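Local coordinates for beta-lactamase domain protein (Burkholderia ambifaria, PDB 5I0P) that binds two zinc ions in a metallo-beta-lactamase fold and is probably a zinc-dependent hydrolase, at residues 343-346 against 350-353. Numbering follows the deposited sequence.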
loop_
_atom_site.group_PDB
_atom_site.type_symbol
_atom_site.label_atom_id
_atom_site.label_comp_id
_atom_site.label_asym_id
_atom_site.label_seq_id
_atom_site.Cartn_x
_atom_site.Cartn_y
_atom_site.Cartn_z
ATOM N N ASN A 343 -18.286 10.258 -2.875
ATOM C CA ASN A 343 -18.043 10.349 -4.322
ATOM C C ASN A 343 -18.469 9.082 -5.049
ATOM O O ASN A 343 -18.911 9.138 -6.199
ATOM C CB ASN A 343 -16.578 10.641 -4.617
ATOM C CG ASN A 343 -16.292 12.092 -4.600
ATOM O OD1 ASN A 343 -17.155 12.877 -4.160
ATOM N ND2 ASN A 343 -15.092 12.485 -5.045
ATOM N N LEU A 344 -18.311 7.928 -4.423
ATOM C CA LEU A 344 -18.756 6.712 -5.082
ATOM C C LEU A 344 -20.260 6.766 -5.320
ATOM O O LEU A 344 -20.738 6.504 -6.436
ATOM C CB LEU A 344 -18.354 5.493 -4.249
ATOM C CG LEU A 344 -18.648 4.079 -4.731
ATOM C CD1 LEU A 344 -17.792 3.095 -3.911
ATOM C CD2 LEU A 344 -20.140 3.686 -4.635
ATOM N N LEU A 345 -21.020 7.125 -4.273
ATOM C CA LEU A 345 -22.471 7.207 -4.388
ATOM C C LEU A 345 -22.850 8.305 -5.363
ATOM O O LEU A 345 -23.753 8.150 -6.203
ATOM C CB LEU A 345 -23.088 7.481 -3.004
ATOM C CG LEU A 345 -22.858 6.469 -1.859
ATOM C CD1 LEU A 345 -23.193 7.053 -0.490
ATOM C CD2 LEU A 345 -23.603 5.148 -2.082
ATOM N N TRP A 346 -22.112 9.402 -5.315
ATOM C CA TRP A 346 -22.390 10.490 -6.222
ATOM C C TRP A 346 -22.135 10.056 -7.658
ATOM O O TRP A 346 -23.012 10.190 -8.523
ATOM C CB TRP A 346 -21.560 11.703 -5.809
ATOM C CG TRP A 346 -21.513 12.798 -6.824
ATOM C CD1 TRP A 346 -22.566 13.387 -7.458
ATOM C CD2 TRP A 346 -20.335 13.441 -7.319
ATOM N NE1 TRP A 346 -22.115 14.361 -8.314
ATOM C CE2 TRP A 346 -20.752 14.415 -8.250
ATOM C CE3 TRP A 346 -18.969 13.297 -7.053
ATOM C CZ2 TRP A 346 -19.848 15.239 -8.932
ATOM C CZ3 TRP A 346 -18.067 14.105 -7.746
ATOM C CH2 TRP A 346 -18.514 15.066 -8.668
ATOM N N GLU A 350 -26.470 7.865 -7.139
ATOM C CA GLU A 350 -27.266 7.778 -5.929
ATOM C C GLU A 350 -27.296 9.089 -5.163
ATOM O O GLU A 350 -28.132 9.238 -4.258
ATOM C CB GLU A 350 -26.737 6.694 -4.996
ATOM C CG GLU A 350 -26.653 5.302 -5.572
ATOM C CD GLU A 350 -26.560 4.255 -4.460
ATOM O OE1 GLU A 350 -25.566 3.493 -4.423
ATOM O OE2 GLU A 350 -27.464 4.244 -3.586
ATOM N N LEU A 351 -26.381 10.016 -5.471
ATOM C CA LEU A 351 -26.385 11.309 -4.818
ATOM C C LEU A 351 -26.105 12.406 -5.826
ATOM O O LEU A 351 -25.532 12.176 -6.892
ATOM C CB LEU A 351 -25.401 11.392 -3.648
ATOM C CG LEU A 351 -25.599 10.488 -2.412
ATOM C CD1 LEU A 351 -24.381 10.649 -1.409
ATOM C CD2 LEU A 351 -26.907 10.758 -1.724
ATOM N N VAL A 352 -26.559 13.606 -5.463
ATOM C CA VAL A 352 -26.346 14.853 -6.178
ATOM C C VAL A 352 -25.581 15.775 -5.246
ATOM O O VAL A 352 -25.689 15.654 -4.024
ATOM C CB VAL A 352 -27.695 15.466 -6.598
ATOM C CG1 VAL A 352 -27.547 16.930 -6.955
ATOM C CG2 VAL A 352 -28.312 14.671 -7.765
ATOM N N ARG A 353 -24.745 16.637 -5.810
ATOM C CA ARG A 353 -23.958 17.592 -5.033
ATOM C C ARG A 353 -24.506 18.994 -5.208
ATOM O O ARG A 353 -25.128 19.304 -6.220
ATOM C CB ARG A 353 -22.507 17.650 -5.485
ATOM C CG ARG A 353 -21.712 16.479 -5.296
ATOM C CD ARG A 353 -20.483 16.766 -6.112
ATOM N NE ARG A 353 -19.300 17.047 -5.328
ATOM C CZ ARG A 353 -18.309 17.812 -5.753
ATOM N NH1 ARG A 353 -18.377 18.390 -6.952
ATOM N NH2 ARG A 353 -17.261 18.004 -4.957
#
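One face of the Trp346 indole is covered by Arg353, while the backbone O of Leu351 lies in plane at the pyrrole edge, 3.3 Å from Trp346 CD1. Arg353 CD lies over the six-membered ring in a CH-pi arrangement, though it is modelled too close to the ring for its spacing to carry weight. Beyond it the guanidinium continues over the same face: Arg353 CZ is 4.3 Å from the centroid of the Trp346 six-membered ring. The two planes are 30° apart, a tilted cation-pi pair rather than a parallel stack. A bend at chi3 (108°) turns this group along the ring, and Arg353 NE is hydrogen-bonded to Tyr363 OH on strand 361-364. Next along the chain, Leu345 and Leu351 lie side by side and point the same way, Leu345 CB meeting Leu351 CD1 at 3.8 Å against helix 284-308. Leu345 O receives Glu350 N at 2.9 Å, bent to 135° at the hydrogen, and, weakly, Leu351 N at 3.3 Å. The Glu350 carboxylate passes Leu345 CD2 to form a salt bridge with Arg303. The contact thus ties helix 333-347 to the C-terminal two-stranded hairpin, away from the zinc site; cation-indole attraction probably supplements its apolar packing.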